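NAD nucleotidase (Haemophilus influenzae, PDB 3ZU0) hydrolyses NAD and nucleoside 5'-monophosphates such as AMP, releasing adenosine and nicotinamide riboside from NAD, and probably uses zinc as cofactor. Local coordinates at residues A[47-52]-A[292-297]; A[152-157]-A[196-201]; A[425-430]-A[545-550]. All blocks are in the same frame, centred on the assembly; numbering follows the deposited sequence.

Contact 1: residues A[47-52]-A[292-297]; sequences SAVNAK and HVLMSS
Ala48, Val49 and Lys52 rest on His292 and Leu294 where helix 46-59 lies against strand 284-295, one of the strands of the mixed seven-stranded sheet that also holds strand 11-18. This is helix-on-sheet packing as in the alpha/beta sandwich of calcineurin-like phosphoesterases. The short helix and strand axes approach to 9.2 Å and run at 131°, and no hydrogen bond joins the two segments.

The apolar part centres on Leu294, whose two methyl branches are shared among three helix residues. CD1 reaches Val49, with 3.5 Å between Leu294 CD1 and Val49 CG2, the two side chains meeting at about a right angle; CD1 also lies 4.0 Å from Ala48 CB. Closer to the backbone, Leu294 CB sits 4.0 Å from Ala48 CB. The other branch, CD2, turns to the base of Lys52, 4.0 Å from Lys52 CB. Val49 also leans on Ser268, so it bridges Leu294 and a neighbouring loop.

A CH-pi contact makes up the second part. The lysine chain leaves with CG opposite the backbone N (chi1 -167°) and turns about its CB-CG bond (chi2 56°), which carries its end across to the imidazole of His292. The polar ends find partners outside the pair: Lys52 NZ bonds to Ser331 OG, while the far ring nitrogen, His292 NE2, bonds to Asp273 OD2, which should limit rotation of the ring. Over one face of that ring lies Lys52 CE, 4.0 Å from its centroid and displaced toward the rim, nearest to His292 ND1 at 3.7 Å.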
ATOM      1  N   SER A  47      -4.366 -36.864  -8.507  1.00 25.42           N
ATOM      2  CA  SER A  47      -4.120 -37.732  -9.647  1.00 23.85           C
ATOM      3  C   SER A  47      -4.957 -37.347 -10.854  1.00 29.87           C
ATOM      4  O   SER A  47      -4.452 -37.317 -11.985  1.00 27.19           O
ATOM      5  CB  SER A  47      -4.389 -39.194  -9.295  1.00 30.27           C
ATOM      6  OG  SER A  47      -4.159 -40.001 -10.438  1.00 31.38           O
ATOM      7  N   ALA A  48      -6.244 -37.071 -10.628  1.00 27.01           N
ATOM      8  CA  ALA A  48      -7.109 -36.612 -11.699  1.00 26.72           C
ATOM      9  C   ALA A  48      -6.618 -35.264 -12.217  1.00 26.79           C
ATOM     10  O   ALA A  48      -6.636 -35.023 -13.412  1.00 26.24           O
ATOM     11  CB  ALA A  48      -8.564 -36.510 -11.234  1.00 26.89           C
ATOM     12  N   VAL A  49      -6.163 -34.391 -11.318  1.00 28.76           N
ATOM     13  CA  VAL A  49      -5.662 -33.076 -11.743  1.00 25.38           C
ATOM     14  C   VAL A  49      -4.476 -33.209 -12.691  1.00 23.98           C
ATOM     15  O   VAL A  49      -4.507 -32.687 -13.800  1.00 26.43           O
ATOM     16  CB  VAL A  49      -5.268 -32.173 -10.557  1.00 27.50           C
ATOM     17  CG1 VAL A  49      -4.365 -31.046 -11.030  1.00 26.60           C
ATOM     18  CG2 VAL A  49      -6.517 -31.624  -9.866  1.00 23.67           C
ATOM     19  N   ASN A  50      -3.438 -33.921 -12.274  1.00 25.15           N
ATOM     20  CA  ASN A  50      -2.254 -34.050 -13.128  1.00 27.94           C
ATOM     21  C   ASN A  50      -2.539 -34.760 -14.457  1.00 28.99           C
ATOM     22  O   ASN A  50      -2.008 -34.377 -15.495  1.00 29.29           O
ATOM     23  CB  ASN A  50      -1.098 -34.708 -12.379  1.00 27.98           C
ATOM     24  CG  ASN A  50      -0.454 -33.773 -11.369  1.00 29.97           C
ATOM     25  OD1 ASN A  50      -0.636 -32.554 -11.445  1.00 29.03           O
ATOM     26  ND2 ASN A  50       0.323 -34.333 -10.429  1.00 26.47           N
ATOM     27  N   ALA A  51      -3.378 -35.790 -14.424  1.00 26.62           N
ATOM     28  CA  ALA A  51      -3.749 -36.505 -15.642  1.00 29.85           C
ATOM     29  C   ALA A  51      -4.449 -35.585 -16.647  1.00 29.49           C
ATOM     30  O   ALA A  51      -4.129 -35.577 -17.834  1.00 31.53           O
ATOM     31  CB  ALA A  51      -4.644 -37.688 -15.300  1.00 30.01           C
ATOM     32  N   LYS A  52      -5.419 -34.814 -16.166  1.00 28.84           N
ATOM     33  CA  LYS A  52      -6.158 -33.905 -17.038  1.00 29.10           C
ATOM     34  C   LYS A  52      -5.235 -32.813 -17.565  1.00 29.38           C
ATOM     35  O   LYS A  52      -5.303 -32.441 -18.735  1.00 29.61           O
ATOM     36  CB  LYS A  52      -7.345 -33.294 -16.284  1.00 26.78           C
ATOM     37  CG  LYS A  52      -8.340 -32.587 -17.186  1.00 29.33           C
ATOM     38  CD  LYS A  52      -8.851 -33.532 -18.258  1.00 34.01           C
ATOM     39  CE  LYS A  52     -10.039 -32.966 -19.004  1.00 35.29           C
ATOM     40  NZ  LYS A  52     -10.625 -34.040 -19.876  1.00 32.56           N
ATOM     41  N   HIS A 292     -13.516 -27.917 -16.202  1.00 29.63           N
ATOM     42  CA  HIS A 292     -13.637 -29.373 -16.134  1.00 29.89           C
ATOM     43  C   HIS A 292     -13.792 -29.821 -14.704  1.00 27.06           C
ATOM     44  O   HIS A 292     -12.836 -29.760 -13.932  1.00 29.73           O
ATOM     45  CB  HIS A 292     -12.405 -30.066 -16.728  1.00 32.54           C
ATOM     46  CG  HIS A 292     -12.114 -29.695 -18.150  1.00 31.62           C
ATOM     47  ND1 HIS A 292     -12.651 -30.375 -19.221  1.00 29.62           N
ATOM     48  CD2 HIS A 292     -11.315 -28.732 -18.675  1.00 26.61           C
ATOM     49  CE1 HIS A 292     -12.205 -29.841 -20.343  1.00 32.44           C
ATOM     50  NE2 HIS A 292     -11.392 -28.842 -20.039  1.00 28.65           N
ATOM     51  N   VAL A 293     -14.972 -30.299 -14.336  1.00 29.03           N
ATOM     52  CA  VAL A 293     -15.113 -30.934 -13.029  1.00 26.69           C
ATOM     53  C   VAL A 293     -14.584 -32.375 -13.072  1.00 27.61           C
ATOM     54  O   VAL A 293     -15.008 -33.178 -13.892  1.00 31.46           O
ATOM     55  CB  VAL A 293     -16.571 -30.888 -12.516  1.00 30.91           C
ATOM     56  CG1 VAL A 293     -16.700 -31.663 -11.223  1.00 25.69           C
ATOM     57  CG2 VAL A 293     -17.018 -29.439 -12.311  1.00 27.61           C
ATOM     58  N   LEU A 294     -13.651 -32.697 -12.185  1.00 27.80           N
ATOM     59  CA  LEU A 294     -13.001 -33.999 -12.205  1.00 31.55           C
ATOM     60  C   LEU A 294     -13.809 -34.947 -11.348  1.00 30.23           C
ATOM     61  O   LEU A 294     -13.855 -34.789 -10.142  1.00 34.46           O
ATOM     62  CB  LEU A 294     -11.568 -33.889 -11.680  1.00 26.40           C
ATOM     63  CG  LEU A 294     -10.738 -32.782 -12.353  1.00 26.94           C
ATOM     64  CD1 LEU A 294      -9.445 -32.604 -11.614  1.00 28.34           C
ATOM     65  CD2 LEU A 294     -10.469 -33.124 -13.807  1.00 30.71           C
ATOM     66  N   MET A 295     -14.456 -35.921 -11.980  1.00 29.16           N
ATOM     67  CA  MET A 295     -15.367 -36.799 -11.263  1.00 32.52           C
ATOM     68  C   MET A 295     -15.033 -38.276 -11.447  1.00 32.07           C
ATOM     69  O   MET A 295     -14.603 -38.695 -12.517  1.00 35.20           O
ATOM     70  CB  MET A 295     -16.798 -36.551 -11.734  1.00 30.69           C
ATOM     71  CG  MET A 295     -17.837 -37.111 -10.812  1.00 34.70           C
ATOM     72  SD  MET A 295     -19.580 -36.514 -11.327  0.46 42.54           S
ATOM     73  CE  MET A 295     -19.409 -34.604 -10.883  1.00 32.83           C
ATOM     74  N   SER A 296     -15.248 -39.060 -10.400  1.00 30.83           N
ATOM     75  CA  SER A 296     -15.141 -40.508 -10.492  1.00 34.11           C
ATOM     76  C   SER A 296     -16.463 -41.101 -10.952  1.00 33.46           C
ATOM     77  O   SER A 296     -17.523 -40.564 -10.666  1.00 36.35           O
ATOM     78  CB  SER A 296     -14.776 -41.081  -9.124  1.00 34.49           C
ATOM     79  OG  SER A 296     -14.917 -42.485  -9.110  1.00 38.77           O
ATOM     80  N   SER A 297     -16.410 -42.237 -11.634  1.00 39.23           N
ATOM     81  CA  SER A 297     -17.638 -42.927 -12.011  1.00 39.12           C
ATOM     82  C   SER A 297     -17.985 -44.025 -11.009  1.00 43.08           C
ATOM     83  O   SER A 297     -19.004 -44.696 -11.140  1.00 45.27           O
ATOM     84  CB  SER A 297     -17.495 -43.533 -13.411  1.00 42.99           C
ATOM     85  OG  SER A 297     -16.551 -44.598 -13.392  1.00 41.57           O
TER

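Contact 2: residues A[152-157]-A[196-201]; sequences KIAIIG and NKIILL
The flat peptide groups of Ala154 and Ile156 join those around Lys197, Ile199 and Leu201 into one sheet, with Ala154, Ile156, Ile198 and Leu200 on one face and Ile155, Ile199 and Leu201 on the other. Four bonds hold the parallel register. Ala154 N gives to Lys197 O and Ile156 N to Ile199 O; in return Ile199 N gives to Ala154 O, and Leu201 N reaches Ile156 O at 2.7 Å, with a nearly straight N-H...O of 171°.

Branched side chains touch on both faces. Ile156 spreads over two neighbours: its CD1 lies 3.7 Å from Ile198 CG2, and its CG2 lies 3.8 Å from Leu200 CD1. On the other face Ile155 sends CG1 opposite its backbone N (chi1 180°), placing CD1 4.2 Å from both Ile199 CG2 and Leu201 CB.

Where the strands begin, water 1 lies 2.6 Å from Lys152 O, to which it can donate, and accepts from Asn196 N. Lys197 NZ donates to Asn196 OD1 in the carbonyl plane, on a lone pair, at 2.6 Å, and also forms a salt bridge with Glu151.

Helix 179-191 covers the face bearing Ala154, Ile156 and Ile198. Strand 151-159 thus leads to the adjacent parallel strand 198-203 by a connection that includes this helix, a beta-alpha-beta crossover whose second strand ends at His203, a probable zinc ligand.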
ATOM      1  N   LYS A 152       6.049 -11.136 -26.549  1.00 37.44           N
ATOM      2  CA  LYS A 152       6.233 -11.164 -25.093  1.00 38.23           C
ATOM      3  C   LYS A 152       4.910 -11.086 -24.338  1.00 36.34           C
ATOM      4  O   LYS A 152       4.059 -10.224 -24.612  1.00 34.77           O
ATOM      5  CB  LYS A 152       7.133 -10.024 -24.621  1.00 39.12           C
ATOM      6  CG  LYS A 152       8.562 -10.049 -25.152  1.00 42.00           C
ATOM      7  CD  LYS A 152       9.426  -9.099 -24.322  1.00 47.09           C
ATOM      8  CE  LYS A 152      10.418  -8.335 -25.177  1.00 46.48           C
ATOM      9  NZ  LYS A 152      11.113  -7.274 -24.377  1.00 54.30           N
ATOM     10  N   ILE A 153       4.746 -11.996 -23.381  1.00 37.27           N
ATOM     11  CA  ILE A 153       3.604 -11.990 -22.473  1.00 33.75           C
ATOM     12  C   ILE A 153       4.146 -11.899 -21.044  1.00 32.75           C
ATOM     13  O   ILE A 153       5.123 -12.562 -20.716  1.00 35.44           O
ATOM     14  CB  ILE A 153       2.757 -13.282 -22.612  1.00 36.03           C
ATOM     15  CG1 ILE A 153       2.152 -13.388 -24.021  1.00 38.42           C
ATOM     16  CG2 ILE A 153       1.644 -13.310 -21.564  1.00 30.04           C
ATOM     17  CD1 ILE A 153       3.111 -13.855 -25.080  1.00 42.42           C
ATOM     18  N   ALA A 154       3.545 -11.067 -20.204  1.00 28.10           N
ATOM     19  CA  ALA A 154       3.996 -10.968 -18.821  1.00 29.51           C
ATOM     20  C   ALA A 154       2.987 -11.612 -17.869  1.00 29.63           C
ATOM     21  O   ALA A 154       1.778 -11.561 -18.096  1.00 28.47           O
ATOM     22  CB  ALA A 154       4.247  -9.513 -18.424  1.00 25.02           C
ATOM     23  N   ILE A 155       3.494 -12.226 -16.810  1.00 27.99           N
ATOM     24  CA  ILE A 155       2.635 -12.737 -15.763  1.00 25.00           C
ATOM     25  C   ILE A 155       3.115 -12.233 -14.410  1.00 28.14           C
ATOM     26  O   ILE A 155       4.314 -12.301 -14.098  1.00 28.08           O
ATOM     27  CB  ILE A 155       2.565 -14.273 -15.773  1.00 27.19           C
ATOM     28  CG1 ILE A 155       1.651 -14.775 -14.639  1.00 24.97           C
ATOM     29  CG2 ILE A 155       3.969 -14.888 -15.678  1.00 29.27           C
ATOM     30  CD1 ILE A 155       1.198 -16.195 -14.842  1.00 27.89           C
ATOM     31  N   ILE A 156       2.164 -11.716 -13.628  1.00 26.92           N
ATOM     32  CA  ILE A 156       2.418 -11.062 -12.340  1.00 25.88           C
ATOM     33  C   ILE A 156       1.728 -11.871 -11.238  1.00 25.85           C
ATOM     34  O   ILE A 156       0.586 -12.310 -11.404  1.00 25.56           O
ATOM     35  CB  ILE A 156       1.799  -9.634 -12.327  1.00 28.89           C
ATOM     36  CG1 ILE A 156       2.400  -8.767 -13.443  1.00 28.33           C
ATOM     37  CG2 ILE A 156       1.936  -8.967 -10.936  1.00 27.76           C
ATOM     38  CD1 ILE A 156       1.551  -7.519 -13.797  1.00 26.49           C
ATOM     39  N   GLY A 157       2.418 -12.079 -10.125  1.00 24.06           N
ATOM     40  CA  GLY A 157       1.810 -12.759  -8.985  1.00 23.46           C
ATOM     41  C   GLY A 157       1.280 -11.780  -7.961  1.00 24.78           C
ATOM     42  O   GLY A 157       1.812 -10.666  -7.829  1.00 27.35           O
ATOM     43  N   ASN A 196       2.015  -5.726 -24.157  1.00 32.54           N
ATOM     44  CA  ASN A 196       0.598  -5.380 -24.115  1.00 30.84           C
ATOM     45  C   ASN A 196      -0.299  -6.576 -23.810  1.00 28.68           C
ATOM     46  O   ASN A 196      -1.515  -6.497 -23.926  1.00 34.21           O
ATOM     47  CB  ASN A 196       0.160  -4.656 -25.399  1.00 36.08           C
ATOM     48  CG  ASN A 196       0.353  -5.493 -26.650  1.00 34.69           C
ATOM     49  OD1 ASN A 196       0.344  -6.729 -26.606  1.00 32.74           O
ATOM     50  ND2 ASN A 196       0.522  -4.820 -27.783  1.00 35.02           N
ATOM     51  N   LYS A 197       0.316  -7.669 -23.388  1.00 26.64           N
ATOM     52  CA  LYS A 197      -0.415  -8.870 -22.999  1.00 30.60           C
ATOM     53  C   LYS A 197       0.008  -9.268 -21.592  1.00 28.53           C
ATOM     54  O   LYS A 197       1.137  -9.679 -21.378  1.00 27.53           O
ATOM     55  CB  LYS A 197      -0.117  -9.988 -23.999  1.00 28.04           C
ATOM     56  CG  LYS A 197      -0.484  -9.590 -25.445  1.00 30.46           C
ATOM     57  CD  LYS A 197       0.165 -10.515 -26.496  1.00 35.19           C
ATOM     58  CE  LYS A 197      -0.277 -10.110 -27.902  1.00 37.56           C
ATOM     59  NZ  LYS A 197       0.194  -8.742 -28.292  1.00 39.80           N
ATOM     60  N   ILE A 198      -0.899  -9.136 -20.632  1.00 29.13           N
ATOM     61  CA  ILE A 198      -0.524  -9.282 -19.231  1.00 27.02           C
ATOM     62  C   ILE A 198      -1.502 -10.142 -18.456  1.00 24.51           C
ATOM     63  O   ILE A 198      -2.702  -9.873 -18.432  1.00 26.06           O
ATOM     64  CB  ILE A 198      -0.402  -7.906 -18.539  1.00 29.11           C
ATOM     65  CG1 ILE A 198       0.623  -7.026 -19.267  1.00 30.78           C
ATOM     66  CG2 ILE A 198      -0.023  -8.071 -17.055  1.00 30.13           C
ATOM     67  CD1 ILE A 198       0.858  -5.679 -18.589  1.00 30.64           C
ATOM     68  N   ILE A 199      -0.973 -11.185 -17.833  1.00 26.40           N
ATOM     69  CA  ILE A 199      -1.759 -12.084 -17.004  1.00 24.82           C
ATOM     70  C   ILE A 199      -1.430 -11.825 -15.536  1.00 26.73           C
ATOM     71  O   ILE A 199      -0.263 -11.682 -15.158  1.00 26.68           O
ATOM     72  CB  ILE A 199      -1.417 -13.565 -17.322  1.00 29.13           C
ATOM     73  CG1 ILE A 199      -1.563 -13.846 -18.826  1.00 28.69           C
ATOM     74  CG2 ILE A 199      -2.260 -14.528 -16.487  1.00 24.28           C
ATOM     75  CD1 ILE A 199      -2.892 -13.469 -19.403  1.00 34.98           C
ATOM     76  N   LEU A 200      -2.464 -11.778 -14.708  1.00 26.80           N
ATOM     77  CA  LEU A 200      -2.299 -11.589 -13.263  1.00 24.10           C
ATOM     78  C   LEU A 200      -2.747 -12.875 -12.572  1.00 24.75           C
ATOM     79  O   LEU A 200      -3.896 -13.298 -12.727  1.00 25.66           O
ATOM     80  CB  LEU A 200      -3.170 -10.412 -12.785  1.00 24.13           C
ATOM     81  CG  LEU A 200      -3.160 -10.061 -11.292  1.00 24.54           C
ATOM     82  CD1 LEU A 200      -1.782  -9.588 -10.856  1.00 27.64           C
ATOM     83  CD2 LEU A 200      -4.189  -8.959 -10.999  1.00 29.75           C
ATOM     84  N   LEU A 201      -1.838 -13.507 -11.846  1.00 21.76           N
ATOM     85  CA  LEU A 201      -2.138 -14.751 -11.162  1.00 23.07           C
ATOM     86  C   LEU A 201      -2.303 -14.367  -9.703  1.00 25.06           C
ATOM     87  O   LEU A 201      -1.325 -14.176  -8.978  1.00 24.91           O
ATOM     88  CB  LEU A 201      -0.988 -15.756 -11.336  1.00 27.32           C
ATOM     89  CG  LEU A 201      -1.167 -17.087 -10.598  1.00 26.59           C
ATOM     90  CD1 LEU A 201      -2.391 -17.797 -11.157  1.00 23.13           C
ATOM     91  CD2 LEU A 201       0.094 -17.951 -10.751  1.00 28.59           C
TER
HETATM   92  O   HOH W   1       3.174  -8.057 -25.688  1.00 35.77           O

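Contact 3: residues A[425-430]-A[545-550]; sequences DAYTFL and DAESFI
CG of Tyr427 stands opposite its carbonyl carbon (chi1 -74°), which lays the phenol over Ala546, whereas CG of Phe549 stands opposite its backbone N (chi1 171°) and sends that ring in beside Ala426, Phe429 and Leu430.

The methyl of Ala546 sits under one face of the phenol as a CH-pi contact, displaced toward the rim, with Ala546 CB 3.5 Å from Tyr427 CE1. The Ile550 side chain crosses that of Tyr427 at about a right angle, CD1 coming obliquely to the ring, 3.9 Å from Tyr427 CE2. Its CG1 also presses on Ala426 CB, at 3.6 Å. That methyl lies at the edge of the Phe549 ring, 3.8 Å from Phe549 CD2.

Phe549 CZ comes to the edge of the Phe429 ring, 4.0 Å from Phe429 CD2; the two rings meet obliquely, centroids 6.0 Å apart and planes at 77°. Leu430, the first residue to leave the helix, adds its CD1, 3.8 Å from Phe549 CB. Ile391 of helix 386-398 touches both Leu430 and Phe549.

Helices 423-429 and 545-555 therefore join through alanine methyls, aromatic rings and the branched chains of Leu430 and Ile550, within the C-terminal, substrate-binding part of the enzyme. On the more exposed side Tyr427 OH lies 3.2 Å from Glu547 OE1. The buried Asp545 takes Ala546 N on OD1, from above its carboxylate plane, and a weak bond from Asn434 N on OD2. The contact probably rests largely on apolar packing.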
ATOM      1  N   ASP A 425      -6.367 -38.256  14.528  1.00 29.32           N
ATOM      2  CA  ASP A 425      -7.409 -37.384  15.051  1.00 31.75           C
ATOM      3  C   ASP A 425      -6.794 -36.164  15.726  1.00 30.13           C
ATOM      4  O   ASP A 425      -7.210 -35.032  15.483  1.00 29.71           O
ATOM      5  CB  ASP A 425      -8.323 -38.125  16.046  1.00 27.59           C
ATOM      6  CG  ASP A 425      -9.216 -39.155  15.373  1.00 35.91           C
ATOM      7  OD1 ASP A 425      -9.535 -38.973  14.175  1.00 37.08           O
ATOM      8  OD2 ASP A 425      -9.596 -40.156  16.038  1.00 35.57           O
ATOM      9  N   ALA A 426      -5.798 -36.391  16.571  1.00 29.63           N
ATOM     10  CA  ALA A 426      -5.196 -35.293  17.320  1.00 30.35           C
ATOM     11  C   ALA A 426      -4.710 -34.197  16.376  1.00 32.30           C
ATOM     12  O   ALA A 426      -4.941 -33.000  16.613  1.00 27.79           O
ATOM     13  CB  ALA A 426      -4.044 -35.806  18.178  1.00 32.66           C
ATOM     14  N   TYR A 427      -4.031 -34.618  15.312  1.00 31.19           N
ATOM     15  CA  TYR A 427      -3.488 -33.698  14.314  1.00 30.19           C
ATOM     16  C   TYR A 427      -4.528 -33.192  13.323  1.00 28.97           C
ATOM     17  O   TYR A 427      -4.239 -32.298  12.540  1.00 31.41           O
ATOM     18  CB  TYR A 427      -2.269 -34.320  13.607  1.00 27.79           C
ATOM     19  CG  TYR A 427      -1.065 -34.303  14.532  1.00 32.62           C
ATOM     20  CD1 TYR A 427      -0.263 -33.173  14.638  1.00 30.79           C
ATOM     21  CD2 TYR A 427      -0.773 -35.390  15.347  1.00 33.77           C
ATOM     22  CE1 TYR A 427       0.817 -33.135  15.509  1.00 32.29           C
ATOM     23  CE2 TYR A 427       0.301 -35.363  16.215  1.00 33.78           C
ATOM     24  CZ  TYR A 427       1.095 -34.242  16.293  1.00 35.25           C
ATOM     25  OH  TYR A 427       2.165 -34.227  17.168  1.00 37.30           O
ATOM     26  N   THR A 428      -5.731 -33.757  13.367  1.00 29.69           N
ATOM     27  CA  THR A 428      -6.851 -33.233  12.583  1.00 31.77           C
ATOM     28  C   THR A 428      -7.499 -32.093  13.375  1.00 29.02           C
ATOM     29  O   THR A 428      -7.773 -31.022  12.826  1.00 30.36           O
ATOM     30  CB  THR A 428      -7.898 -34.326  12.270  1.00 32.50           C
ATOM     31  OG1 THR A 428      -7.321 -35.297  11.393  1.00 32.03           O
ATOM     32  CG2 THR A 428      -9.148 -33.748  11.607  1.00 30.21           C
ATOM     33  N   PHE A 429      -7.723 -32.322  14.664  1.00 28.29           N
ATOM     34  CA  PHE A 429      -8.264 -31.276  15.548  1.00 29.17           C
ATOM     35  C   PHE A 429      -7.296 -30.095  15.639  1.00 27.95           C
ATOM     36  O   PHE A 429      -7.709 -28.938  15.609  1.00 27.73           O
ATOM     37  CB  PHE A 429      -8.502 -31.807  16.973  1.00 29.51           C
ATOM     38  CG  PHE A 429      -9.308 -33.088  17.044  1.00 31.08           C
ATOM     39  CD1 PHE A 429     -10.110 -33.497  15.989  1.00 31.87           C
ATOM     40  CD2 PHE A 429      -9.248 -33.881  18.184  1.00 29.39           C
ATOM     41  CE1 PHE A 429     -10.834 -34.681  16.073  1.00 32.50           C
ATOM     42  CE2 PHE A 429      -9.966 -35.056  18.279  1.00 28.69           C
ATOM     43  CZ  PHE A 429     -10.765 -35.460  17.228  1.00 30.93           C
ATOM     44  N   LEU A 430      -6.002 -30.400  15.755  1.00 25.49           N
ATOM     45  CA  LEU A 430      -4.977 -29.403  16.094  1.00 27.90           C
ATOM     46  C   LEU A 430      -3.814 -29.440  15.105  1.00 28.42           C
ATOM     47  O   LEU A 430      -2.770 -30.038  15.368  1.00 28.69           O
ATOM     48  CB  LEU A 430      -4.444 -29.656  17.501  1.00 27.55           C
ATOM     49  CG  LEU A 430      -5.446 -29.492  18.661  1.00 30.99           C
ATOM     50  CD1 LEU A 430      -4.834 -30.006  19.955  1.00 28.31           C
ATOM     51  CD2 LEU A 430      -5.862 -28.044  18.838  1.00 30.00           C
ATOM     52  N   ASP A 545       1.035 -28.044  20.962  1.00 33.61           N
ATOM     53  CA  ASP A 545      -0.399 -28.196  21.180  1.00 32.32           C
ATOM     54  C   ASP A 545      -0.917 -29.634  21.048  1.00 31.33           C
ATOM     55  O   ASP A 545      -1.566 -30.141  21.950  1.00 29.44           O
ATOM     56  CB  ASP A 545      -1.193 -27.221  20.283  1.00 32.48           C
ATOM     57  CG  ASP A 545      -0.854 -27.348  18.789  1.00 34.24           C
ATOM     58  OD1 ASP A 545       0.056 -28.112  18.408  1.00 36.31           O
ATOM     59  OD2 ASP A 545      -1.522 -26.659  17.981  1.00 36.83           O
ATOM     60  N   ALA A 546      -0.632 -30.289  19.930  1.00 31.15           N
ATOM     61  CA  ALA A 546      -1.178 -31.621  19.673  1.00 29.76           C
ATOM     62  C   ALA A 546      -0.522 -32.687  20.556  1.00 33.81           C
ATOM     63  O   ALA A 546      -1.191 -33.598  21.051  1.00 31.93           O
ATOM     64  CB  ALA A 546      -1.042 -31.977  18.220  1.00 32.70           C
ATOM     65  N   GLU A 547       0.783 -32.563  20.752  1.00 32.12           N
ATOM     66  CA  GLU A 547       1.515 -33.462  21.629  1.00 36.95           C
ATOM     67  C   GLU A 547       0.939 -33.424  23.043  1.00 35.21           C
ATOM     68  O   GLU A 547       0.706 -34.461  23.659  1.00 37.25           O
ATOM     69  CB  GLU A 547       3.003 -33.092  21.636  1.00 39.23           C
ATOM     70  CG  GLU A 547       3.732 -33.489  20.361  1.00 41.36           C
ATOM     71  CD  GLU A 547       4.034 -32.305  19.416  1.00 55.02           C
ATOM     72  OE1 GLU A 547       3.072 -31.663  18.869  1.00 41.43           O
ATOM     73  OE2 GLU A 547       5.252 -32.037  19.211  1.00 50.32           O
ATOM     74  N   SER A 548       0.686 -32.217  23.534  1.00 35.78           N
ATOM     75  CA  SER A 548       0.074 -31.999  24.841  1.00 36.90           C
ATOM     76  C   SER A 548      -1.326 -32.613  24.946  1.00 37.27           C
ATOM     77  O   SER A 548      -1.705 -33.133  25.998  1.00 34.48           O
ATOM     78  CB  SER A 548       0.016 -30.497  25.136  1.00 38.59           C
ATOM     79  OG  SER A 548      -0.932 -30.193  26.151  1.00 49.48           O
ATOM     80  N   PHE A 549      -2.095 -32.542  23.860  1.00 30.20           N
ATOM     81  CA  PHE A 549      -3.423 -33.147  23.805  1.00 28.09           C
ATOM     82  C   PHE A 549      -3.350 -34.683  23.841  1.00 32.06           C
ATOM     83  O   PHE A 549      -4.142 -35.341  24.501  1.00 30.63           O
ATOM     84  CB  PHE A 549      -4.157 -32.677  22.543  1.00 29.70           C
ATOM     85  CG  PHE A 549      -5.438 -33.405  22.286  1.00 31.31           C
ATOM     86  CD1 PHE A 549      -6.596 -33.063  22.974  1.00 34.62           C
ATOM     87  CD2 PHE A 549      -5.489 -34.436  21.370  1.00 29.05           C
ATOM     88  CE1 PHE A 549      -7.772 -33.742  22.748  1.00 33.13           C
ATOM     89  CE2 PHE A 549      -6.666 -35.115  21.145  1.00 30.81           C
ATOM     90  CZ  PHE A 549      -7.804 -34.765  21.831  1.00 31.70           C
ATOM     91  N   ILE A 550      -2.390 -35.244  23.121  1.00 29.36           N
ATOM     92  CA  ILE A 550      -2.202 -36.673  23.093  1.00 31.22           C
ATOM     93  C   ILE A 550      -1.825 -37.150  24.495  1.00 35.61           C
ATOM     94  O   ILE A 550      -2.357 -38.144  24.984  1.00 35.04           O
ATOM     95  CB  ILE A 550      -1.124 -37.064  22.075  1.00 34.73           C
ATOM     96  CG1 ILE A 550      -1.682 -36.925  20.641  1.00 27.57           C
ATOM     97  CG2 ILE A 550      -0.606 -38.483  22.346  1.00 33.42           C
ATOM     98  CD1 ILE A 550      -0.620 -37.081  19.550  1.00 36.24           C
TER

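How the contacts relate
Contacts 1 and 2 belong to the metal-binding part of the chain, and contact 3 to the part that holds the nucleoside. The segments of contact 2 lie between those of contact 1 in sequence, yet the two do not touch, their nearest atoms about 13 Å apart. Each lies at some distance from Asp20, a probable zinc ligand: the side chain of Val49 in contact 1 is about 11 Å from it, that of Leu201 in contact 2 about 10 Å. Leu201 is also about 12 Å from a bound zinc ion. Contact 3, 43 Å from contact 2 between centres, has the Asp545 side chain about 6 Å from the bound adenosine phosphonate, and its Tyr427 touches helix 76-79.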